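Local structure of Two-component response regulator (Geobacillus stearothermophilus, 6SWI) at residues I58-A63 and T91-A96. The protein probably binds DNA through its AraC-type helix-turn-helix domain to regulate transcription of the arabinan utilization system. Numbering follows the deposited sequence.
Sequences IRMEKA and TAFKKA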
ATOM      1  N   ILE A  58       2.967   1.797   0.130  1.00  8.54           N
ATOM      2  CA  ILE A  58       2.412   1.354  -1.147  1.00  9.13           C
ATOM      3  C   ILE A  58       1.064   0.683  -0.933  1.00  8.12           C
ATOM      4  O   ILE A  58       0.100   0.930  -1.672  1.00  9.61           O
ATOM      5  CB  ILE A  58       3.404   0.418  -1.859  1.00 10.52           C
ATOM      6  CG1 ILE A  58       4.618   1.203  -2.341  1.00 12.41           C
ATOM      7  CG2 ILE A  58       2.721  -0.306  -3.003  1.00 13.08           C
ATOM      8  CD1 ILE A  58       5.796   0.326  -2.727  1.00 15.29           C
ATOM      9  N   ARG A  59       0.977  -0.169   0.090  1.00  7.38           N
ATOM     10  CA  ARG A  59      -0.277  -0.854   0.382  1.00  7.12           C
ATOM     11  C   ARG A  59      -1.388   0.120   0.741  1.00  7.08           C
ATOM     12  O   ARG A  59      -2.523  -0.030   0.276  1.00  7.75           O
ATOM     13  CB  ARG A  59      -0.062  -1.845   1.516  1.00  6.84           C
ATOM     14  CG  ARG A  59       0.762  -3.028   1.100  1.00  7.23           C
ATOM     15  CD  ARG A  59       1.137  -3.888   2.279  1.00  8.63           C
ATOM     16  NE  ARG A  59       1.532  -5.209   1.825  1.00  8.99           N
ATOM     17  CZ  ARG A  59       2.090  -6.141   2.583  1.00  9.70           C
ATOM     18  NH1 ARG A  59       2.369  -5.896   3.854  1.00 10.73           N
ATOM     19  NH2 ARG A  59       2.371  -7.321   2.052  1.00 10.83           N
ATOM     20  N   MET A  60      -1.095   1.102   1.593  1.00  8.51           N
ATOM     21  CA  MET A  60      -2.151   2.001   2.047  1.00  9.59           C
ATOM     22  C   MET A  60      -2.595   2.934   0.931  1.00 10.52           C
ATOM     23  O   MET A  60      -3.782   3.277   0.838  1.00 11.80           O
ATOM     24  CB  MET A  60      -1.687   2.767   3.288  1.00 11.01           C
ATOM     25  CG  MET A  60      -1.411   1.870   4.506  1.00 12.32           C
ATOM     26  SD  MET A  60      -2.838   0.872   5.024  1.00 14.79           S
ATOM     27  CE  MET A  60      -2.374  -0.753   4.464  1.00 16.25           C
ATOM     28  N   GLU A  61      -1.672   3.335   0.057  1.00 10.77           N
ATOM     29  CA  GLU A  61      -2.085   4.151  -1.075  1.00 12.46           C
ATOM     30  C   GLU A  61      -2.942   3.359  -2.064  1.00 10.55           C
ATOM     31  O   GLU A  61      -3.911   3.895  -2.612  1.00 11.32           O
ATOM     32  CB  GLU A  61      -0.885   4.834  -1.720  1.00 16.82           C
ATOM     33  CG  GLU A  61      -0.148   5.742  -0.727  1.00 23.74           C
ATOM     34  CD  GLU A  61      -0.689   7.168  -0.686  1.00 32.73           C
ATOM     35  OE1 GLU A  61      -1.925   7.340  -0.596  1.00 36.89           O
ATOM     36  OE2 GLU A  61       0.126   8.116  -0.711  1.00 36.37           O
ATOM     37  N   LYS A  62      -2.631   2.076  -2.281  1.00  9.35           N
ATOM     38  CA  LYS A  62      -3.513   1.248  -3.105  1.00  8.68           C
ATOM     39  C   LYS A  62      -4.872   1.076  -2.441  1.00  7.77           C
ATOM     40  O   LYS A  62      -5.913   1.117  -3.108  1.00  8.32           O
ATOM     41  CB  LYS A  62      -2.891  -0.120  -3.368  1.00  9.70           C
ATOM     42  CG  LYS A  62      -3.764  -1.022  -4.219  1.00 11.44           C
ATOM     43  CD  LYS A  62      -3.930  -0.433  -5.609  1.00 14.56           C
ATOM     44  CE  LYS A  62      -4.666  -1.376  -6.512  1.00 15.73           C
ATOM     45  NZ  LYS A  62      -4.675  -0.883  -7.920  1.00 17.72           N
ATOM     46  N   ALA A  63      -4.876   0.884  -1.122  1.00  7.13           N
ATOM     47  CA  ALA A  63      -6.142   0.747  -0.412  1.00  8.06           C
ATOM     48  C   ALA A  63      -6.981   2.004  -0.555  1.00  7.80           C
ATOM     49  O   ALA A  63      -8.196   1.929  -0.757  1.00  7.51           O
ATOM     50  CB  ALA A  63      -5.889   0.455   1.066  1.00  9.60           C
ATOM     51  N   THR A  91      -5.936  -0.933  11.655  1.00  7.65           N
ATOM     52  CA  THR A  91      -4.945  -0.218  12.449  1.00  8.22           C
ATOM     53  C   THR A  91      -3.884   0.415  11.561  1.00  7.25           C
ATOM     54  O   THR A  91      -3.510   1.578  11.755  1.00  8.35           O
ATOM     55  CB  THR A  91      -4.309  -1.186  13.439  1.00  9.90           C
ATOM     56  OG1 THR A  91      -5.323  -1.648  14.332  1.00 10.35           O
ATOM     57  CG2 THR A  91      -3.195  -0.520  14.228  1.00 11.79           C
ATOM     58  N   ALA A  92      -3.391  -0.333  10.572  1.00  7.65           N
ATOM     59  CA  ALA A  92      -2.345   0.196   9.707  1.00  7.90           C
ATOM     60  C   ALA A  92      -2.853   1.380   8.901  1.00  7.67           C
ATOM     61  O   ALA A  92      -2.139   2.378   8.729  1.00  8.15           O
ATOM     62  CB  ALA A  92      -1.841  -0.906   8.783  1.00  9.80           C
ATOM     63  N   PHE A  93      -4.097   1.299   8.422  1.00  7.04           N
ATOM     64  CA  PHE A  93      -4.646   2.378   7.621  1.00  6.85           C
ATOM     65  C   PHE A  93      -4.833   3.637   8.457  1.00  6.83           C
ATOM     66  O   PHE A  93      -4.502   4.742   8.012  1.00  7.35           O
ATOM     67  CB  PHE A  93      -5.957   1.910   6.984  1.00  7.51           C
ATOM     68  CG  PHE A  93      -6.518   2.863   5.965  1.00  6.71           C
ATOM     69  CD1 PHE A  93      -7.300   3.936   6.358  1.00  8.28           C
ATOM     70  CD2 PHE A  93      -6.272   2.680   4.614  1.00  7.28           C
ATOM     71  CE1 PHE A  93      -7.828   4.797   5.431  1.00  8.02           C
ATOM     72  CE2 PHE A  93      -6.801   3.543   3.678  1.00  8.07           C
ATOM     73  CZ  PHE A  93      -7.583   4.605   4.090  1.00  8.12           C
ATOM     74  N   LYS A  94      -5.358   3.495   9.673  1.00  7.36           N
ATOM     75  CA  LYS A  94      -5.534   4.660  10.533  1.00  7.74           C
ATOM     76  C   LYS A  94      -4.212   5.370  10.790  1.00  7.93           C
ATOM     77  O   LYS A  94      -4.142   6.598  10.734  1.00  8.65           O
ATOM     78  CB  LYS A  94      -6.179   4.237  11.847  1.00  8.06           C
ATOM     79  CG  LYS A  94      -7.648   3.885  11.690  1.00  8.02           C
ATOM     80  CD  LYS A  94      -8.176   3.209  12.928  1.00  9.46           C
ATOM     81  CE  LYS A  94      -9.628   2.785  12.752  1.00  9.96           C
ATOM     82  NZ  LYS A  94     -10.165   2.235  14.023  1.00 10.64           N
ATOM     83  N   LYS A  95      -3.157   4.611  11.076  1.00  7.93           N
ATOM     84  CA  LYS A  95      -1.863   5.221  11.365  0.55  9.16           C
ATOM     85  C   LYS A  95      -1.283   5.908  10.143  1.00  8.83           C
ATOM     86  O   LYS A  95      -0.701   6.992  10.253  1.00 10.15           O
ATOM     87  CB  LYS A  95      -0.880   4.153  11.815  0.55 10.89           C
ATOM     88  CG  LYS A  95      -1.162   3.556  13.147  0.55 14.97           C
ATOM     89  CD  LYS A  95       0.014   2.704  13.541  0.55 18.52           C
ATOM     90  CE  LYS A  95      -0.359   1.725  14.620  0.55 21.73           C
ATOM     91  NZ  LYS A  95       0.492   0.512  14.537  0.55 22.06           N
ATOM     92  N   ALA A  96      -1.416   5.282   8.972  1.00  8.04           N
ATOM     93  CA  ALA A  96      -0.801   5.802   7.759  1.00  8.25           C
ATOM     94  C   ALA A  96      -1.587   6.947   7.154  1.00  8.46           C
ATOM     95  O   ALA A  96      -0.992   7.832   6.531  1.00  9.39           O
ATOM     96  CB  ALA A  96      -0.685   4.685   6.727  1.00  9.90           C
TER
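Met60 reaches across from helix 51-69 and presses its sulfur against the backbone of Phe93 on helix 86-97. SD lies 3.5 Å from Phe93 CA. The same sulfur is 3.8 Å from Phe93 CB and 4.3 Å from Ala92 CB, so it sits against the peptide bond between these two residues. Earlier along the side chain, Met60 CG lies 3.7 Å from Ala96 CB. The chain bends at chi2 (-58°), which turns SD from Ala96 toward Phe93. The sulfur also makes a Met-aromatic contact, 5.1 Å from the ring centroid and oblique to the ring. The first torsion of Phe93 (chi1 -171°) sets CG opposite the backbone N and carries the ring toward helix 51-69. There its CE2 edge meets Ala63 CB at 4.1 Å, with the methyl near the ring plane. Both helices fall in the helix-turn-helix domain, whose two-unit layout is consistent with the AraC family. In this family a long central helix links two helix-turn-helix units, consistent with the place of helix 51-69 here. The segment axes cross at nearly a right angle (93°) and approach to 10.1 Å. No hydrogen bond joins the segments; the packing is apolar and mostly buried. Tyr104 stacks edge-to-face with Phe93, while Tyr83, Phe89 and Met97 also pack on Met60.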